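Local coordinates for ancylostoma secreted protein 1 (Necator americanus, PDB 3NT8) that is probably associated with the transition of infective hookworm larvae to parasitism, at residues A[42-47]-A[150-155]; A[48-51]-A[55-58]. All coordinates share one frame; numbering follows the deposited sequence.

Contact 1. Residues A[42-47]-A[150-155]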
loop_
_atom_site.group_PDB
_atom_site.type_symbol
_atom_site.label_atom_id
_atom_site.label_comp_id
_atom_site.label_asym_id
_atom_site.label_seq_id
_atom_site.Cartn_x
_atom_site.Cartn_y
_atom_site.Cartn_z
ATOM N N ASP A 42 -16.734 -14.359 -9.655
ATOM C CA ASP A 42 -16.409 -15.714 -9.221
ATOM C C ASP A 42 -14.988 -16.118 -9.615
ATOM O O ASP A 42 -14.245 -16.763 -8.829
ATOM C CB ASP A 42 -17.410 -16.713 -9.853
ATOM C CG ASP A 42 -18.781 -16.646 -9.219
ATOM O OD1 ASP A 42 -18.946 -15.961 -8.170
ATOM O OD2 ASP A 42 -19.690 -17.319 -9.758
ATOM N N PHE A 43 -14.595 -15.765 -10.837
ATOM C CA PHE A 43 -13.258 -16.159 -11.299
ATOM C C PHE A 43 -12.201 -15.516 -10.346
ATOM O O PHE A 43 -11.194 -16.143 -9.965
ATOM C CB PHE A 43 -13.045 -15.772 -12.774
ATOM C CG PHE A 43 -11.789 -16.370 -13.389
ATOM C CD1 PHE A 43 -11.886 -17.416 -14.335
ATOM C CD2 PHE A 43 -10.521 -15.894 -13.050
ATOM C CE1 PHE A 43 -10.746 -17.967 -14.883
ATOM C CE2 PHE A 43 -9.373 -16.460 -13.612
ATOM C CZ PHE A 43 -9.493 -17.479 -14.550
ATOM N N HIS A 44 -12.437 -14.283 -9.940
ATOM C CA HIS A 44 -11.436 -13.629 -9.119
ATOM C C HIS A 44 -11.388 -14.280 -7.734
ATOM O O HIS A 44 -10.311 -14.538 -7.236
ATOM C CB HIS A 44 -11.664 -12.129 -8.976
ATOM C CG HIS A 44 -11.177 -11.292 -10.132
ATOM N ND1 HIS A 44 -11.905 -11.106 -11.291
ATOM C CD2 HIS A 44 -10.066 -10.517 -10.270
ATOM C CE1 HIS A 44 -11.240 -10.297 -12.105
ATOM N NE2 HIS A 44 -10.127 -9.918 -11.504
ATOM N N ASN A 45 -12.559 -14.498 -7.106
ATOM C CA ASN A 45 -12.609 -15.064 -5.748
ATOM C C ASN A 45 -12.221 -16.523 -5.633
ATOM O O ASN A 45 -11.712 -16.947 -4.601
ATOM C CB ASN A 45 -13.987 -14.882 -5.154
ATOM C CG ASN A 45 -14.258 -13.470 -4.855
ATOM O OD1 ASN A 45 -13.351 -12.748 -4.431
ATOM N ND2 ASN A 45 -15.499 -13.032 -5.088
ATOM N N ASN A 46 -12.513 -17.295 -6.662
ATOM C CA ASN A 46 -12.093 -18.678 -6.681
ATOM C C ASN A 46 -10.574 -18.781 -6.771
ATOM O O ASN A 46 -9.980 -19.669 -6.137
ATOM C CB ASN A 46 -12.741 -19.461 -7.847
ATOM C CG ASN A 46 -14.240 -19.590 -7.658
ATOM O OD1 ASN A 46 -14.691 -19.643 -6.528
ATOM N ND2 ASN A 46 -15.005 -19.625 -8.741
ATOM N N ALA A 47 -9.974 -17.940 -7.606
ATOM C CA ALA A 47 -8.538 -17.910 -7.779
ATOM C C ALA A 47 -7.864 -17.316 -6.550
ATOM O O ALA A 47 -6.804 -17.810 -6.127
ATOM C CB ALA A 47 -8.105 -17.112 -9.088
ATOM N N SER A 150 -0.934 -9.449 -10.447
ATOM C CA SER A 150 -0.845 -8.653 -9.215
ATOM C C SER A 150 -2.123 -7.927 -8.815
ATOM O O SER A 150 -2.501 -7.980 -7.636
ATOM C CB SER A 150 0.361 -7.698 -9.247
ATOM O OG SER A 150 0.155 -6.534 -10.036
ATOM N N ASN A 151 -2.825 -7.324 -9.788
ATOM C CA ASN A 151 -4.144 -6.733 -9.569
ATOM C C ASN A 151 -5.200 -7.742 -9.202
ATOM O O ASN A 151 -6.035 -7.458 -8.369
ATOM C CB ASN A 151 -4.665 -5.857 -10.757
ATOM C CG ASN A 151 -3.696 -4.741 -11.111
ATOM O OD1 ASN A 151 -3.189 -4.095 -10.222
ATOM N ND2 ASN A 151 -3.384 -4.577 -12.410
ATOM N N MET A 152 -5.133 -8.926 -9.784
ATOM C CA MET A 152 -6.146 -9.959 -9.499
ATOM C C MET A 152 -6.000 -10.529 -8.087
ATOM O O MET A 152 -7.006 -10.829 -7.446
ATOM C CB MET A 152 -6.093 -11.081 -10.534
ATOM C CG MET A 152 -6.375 -10.629 -11.936
ATOM S SD MET A 152 -6.689 -11.979 -13.143
ATOM C CE MET A 152 -8.110 -12.818 -12.389
ATOM N N VAL A 153 -4.761 -10.655 -7.616
ATOM C CA VAL A 153 -4.425 -11.447 -6.441
ATOM C C VAL A 153 -4.213 -10.580 -5.215
ATOM O O VAL A 153 -4.196 -11.114 -4.074
ATOM C CB VAL A 153 -3.180 -12.400 -6.715
ATOM C CG1 VAL A 153 -1.902 -11.687 -6.493
ATOM C CG2 VAL A 153 -3.176 -13.594 -5.824
ATOM N N TYR A 154 -4.059 -9.258 -5.404
ATOM C CA TYR A 154 -3.609 -8.411 -4.319
ATOM C C TYR A 154 -4.473 -8.479 -3.082
ATOM O O TYR A 154 -5.625 -8.105 -3.104
ATOM C CB TYR A 154 -3.447 -6.946 -4.792
ATOM C CG TYR A 154 -2.730 -6.067 -3.787
ATOM C CD1 TYR A 154 -1.411 -6.347 -3.409
ATOM C CD2 TYR A 154 -3.371 -4.972 -3.208
ATOM C CE1 TYR A 154 -0.734 -5.531 -2.452
ATOM C CE2 TYR A 154 -2.721 -4.174 -2.314
ATOM C CZ TYR A 154 -1.415 -4.463 -1.919
ATOM O OH TYR A 154 -0.824 -3.623 -1.013
ATOM N N SER A 155 -3.893 -8.885 -1.978
ATOM C CA SER A 155 -4.676 -9.285 -0.801
ATOM C C SER A 155 -5.519 -8.184 -0.174
ATOM O O SER A 155 -6.597 -8.504 0.299
ATOM C CB SER A 155 -3.761 -9.949 0.200
ATOM O OG SER A 155 -2.828 -9.056 0.762
#
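M152 reaches across from helix 147-153 and lays its terminal methyl on one face of the H44 imidazole. This is a CH-pi contact: CE of M152 stands 3.8 Å from the centroid of the H44 ring and only 19° off its normal. The methyl is displaced toward the rim of the ring, and the closest pair is M152 CE and H44 NE2 at 3.6 Å. The same methyl also meets F43, at 4.0 Å from F43 CD2, approaching that ring obliquely. One methyl group is thus shared by two aromatic rings on successive residues of helix 34-52. Further back, M152 CG passes 3.8 Å from H44 NE2, while the sulfur lies obliquely to the imidazole with SD 4.9 Å from the ring centroid.

The thioether is almost extended at chi2 and then bends at chi3 (58°), and this last turn brings CE back over the ring. Different first torsions let both rings reach the one methyl: CG of F43 is anti to its own backbone N (chi1 -169°), whereas CG of H44 lies beside the backbone N of H44.

Both imidazole nitrogens are engaged outside the contact. H44 ND1 bonds to the carbonyl oxygen of F40, one turn earlier in the same helix, and NE2 to the hydroxyl of Y177; together they fix the rotation of the ring that M152 packs on. The contact is buried and joins two helices of the first CAP domain. Helix 119-127 packs against it, with L123 against H44, W126 against M152 and E120 against F43. Strand 170-177 brings Y177 and C175 to the imidazole, and strand 100-107 adds N102 beside M152.

Contact 2. Residues A[48-51]-A[55-58]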
loop_
_atom_site.group_PDB
_atom_site.type_symbol
_atom_site.label_atom_id
_atom_site.label_comp_id
_atom_site.label_asym_id
_atom_site.label_seq_id
_atom_site.Cartn_x
_atom_site.Cartn_y
_atom_site.Cartn_z
ATOM N N ARG A 48 -8.477 -16.308 -5.957
ATOM C CA ARG A 48 -7.903 -15.784 -4.684
ATOM C C ARG A 48 -7.891 -16.817 -3.522
ATOM O O ARG A 48 -6.953 -16.820 -2.692
ATOM C CB ARG A 48 -8.557 -14.456 -4.265
ATOM C CG ARG A 48 -8.281 -13.304 -5.252
ATOM C CD ARG A 48 -9.234 -12.064 -5.163
ATOM N NE ARG A 48 -8.988 -11.337 -3.937
ATOM C CZ ARG A 48 -8.083 -10.367 -3.791
ATOM N NH1 ARG A 48 -7.381 -9.907 -4.862
ATOM N NH2 ARG A 48 -7.937 -9.833 -2.594
ATOM N N ARG A 49 -8.914 -17.671 -3.478
ATOM C CA ARG A 49 -9.130 -18.634 -2.410
ATOM C C ARG A 49 -8.158 -19.777 -2.593
ATOM O O ARG A 49 -7.643 -20.268 -1.611
ATOM C CB ARG A 49 -10.569 -19.146 -2.396
ATOM C CG ARG A 49 -10.880 -20.116 -1.260
ATOM C CD ARG A 49 -12.330 -20.526 -1.313
ATOM N NE ARG A 49 -13.130 -19.649 -0.454
ATOM C CZ ARG A 49 -14.108 -18.842 -0.870
ATOM N NH1 ARG A 49 -14.451 -18.768 -2.146
ATOM N NH2 ARG A 49 -14.758 -18.115 0.010
ATOM N N ARG A 50 -7.933 -20.183 -3.856
ATOM C CA ARG A 50 -6.898 -21.124 -4.188
ATOM C C ARG A 50 -5.535 -20.706 -3.713
ATOM O O ARG A 50 -4.784 -21.558 -3.249
ATOM C CB ARG A 50 -6.866 -21.493 -5.665
ATOM C CG ARG A 50 -8.047 -22.323 -6.134
ATOM C CD ARG A 50 -7.839 -22.796 -7.529
ATOM N NE ARG A 50 -6.701 -23.723 -7.712
ATOM C CZ ARG A 50 -6.671 -25.057 -7.450
ATOM N NH1 ARG A 50 -7.703 -25.706 -6.901
ATOM N NH2 ARG A 50 -5.560 -25.776 -7.723
ATOM N N VAL A 51 -5.190 -19.436 -3.825
ATOM C CA VAL A 51 -3.900 -18.949 -3.386
ATOM C C VAL A 51 -3.815 -18.989 -1.893
ATOM O O VAL A 51 -2.836 -19.539 -1.317
ATOM C CB VAL A 51 -3.630 -17.500 -3.876
ATOM C CG1 VAL A 51 -2.274 -16.972 -3.303
ATOM C CG2 VAL A 51 -3.616 -17.442 -5.390
ATOM N N LEU A 55 -3.094 -23.736 -2.764
ATOM C CA LEU A 55 -3.447 -24.740 -3.754
ATOM C C LEU A 55 -3.123 -24.350 -5.206
ATOM O O LEU A 55 -3.280 -25.176 -6.101
ATOM C CB LEU A 55 -4.935 -25.069 -3.654
ATOM C CG LEU A 55 -5.430 -25.741 -2.371
ATOM C CD1 LEU A 55 -6.931 -25.626 -2.387
ATOM C CD2 LEU A 55 -4.987 -27.230 -2.245
ATOM N N GLU A 56 -2.653 -23.123 -5.422
ATOM C CA GLU A 56 -2.484 -22.598 -6.754
ATOM C C GLU A 56 -1.065 -22.863 -7.258
ATOM O O GLU A 56 -0.038 -22.576 -6.574
ATOM C CB GLU A 56 -2.797 -21.098 -6.729
ATOM C CG GLU A 56 -2.848 -20.386 -8.058
ATOM C CD GLU A 56 -3.979 -20.863 -8.957
ATOM O OE1 GLU A 56 -5.089 -21.097 -8.489
ATOM O OE2 GLU A 56 -3.731 -20.995 -10.151
ATOM N N ASP A 57 -1.029 -23.362 -8.487
ATOM C CA ASP A 57 0.191 -23.652 -9.162
ATOM C C ASP A 57 1.036 -22.436 -9.409
ATOM O O ASP A 57 0.528 -21.333 -9.731
ATOM C CB ASP A 57 -0.074 -24.394 -10.482
ATOM C CG ASP A 57 -0.447 -25.825 -10.253
ATOM O OD1 ASP A 57 -0.502 -26.291 -9.059
ATOM O OD2 ASP A 57 -0.717 -26.480 -11.255
ATOM N N SER A 58 2.333 -22.666 -9.305
ATOM C CA SER A 58 3.352 -21.726 -9.744
ATOM C C SER A 58 4.143 -22.279 -10.955
ATOM O O SER A 58 3.751 -23.253 -11.542
ATOM C CB SER A 58 4.253 -21.380 -8.570
ATOM O OG SER A 58 5.033 -20.231 -8.815
HETATM O O HOH W 1 -3.714 -24.553 -9.842
HETATM O O HOH W 2 -1.267 -21.205 -3.492
#
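R50 bends over the chain just after its own helix and touches both L55 and E56. Its CB already lies 3.4 Å from E56 OE1, and CD is equally near that oxygen as the side chain curls round it. The turn at chi3 (64°) then presents NE to OE1 at 3.2 Å, a salt bridge whose hydrogen bond is weak because the N-H points well off line (135°). OE1 lies at the edge of the guanidinium, in its plane, while the carboxylate itself stands nearly perpendicular to that plane. Further out, the CB of L55 sits over one face at the centre of the group. At the tip NH2 comes to 2.9 Å from L55 O, at an angle too poor for a hydrogen bond, and bonds to a water that also accepts from D57 N.

The backbone turns at the same place: L55 N donates to R50 O at 2.8 Å (156°), consistent with the 6→1 bond of a Schellman motif. A second water accepts the N-H of E56 and donates to V51 O. V51 CG2 packs 4.0 Å from E56 CB.

The other carboxylate oxygen of E56, OE2, bonds to W127 NE1, its strongest polar partner, so the turn is held to helix 119-127. K62 binds L55 O and D57 OD1 from the loop leading to strand 66-67, and V51 touches W189, beside strand 190-191.

Overall arrangement
From the N terminus, the chain first enters helix 34-52, whose consecutive turns serve both contacts. Contact 2 closes a short loop directly after this helix, with three residues between its segments. Contact 1 closes a much longer one of 102 residues, and the small loop falls wholly within it; the two do not cross. Their centres are about 10 Å apart. R48 joins them: NH1 probably bonds to M152 O (2.8 Å) and NH2 to Y154 O (2.9 Å), so its guanidinium ties carbonyls at and just past the C-terminal end of helix 147-153 to helix 34-52. Helix 34-52 is thus joined to helix 147-153 by contact 1 and to the loop before strand 66-67 by contact 2.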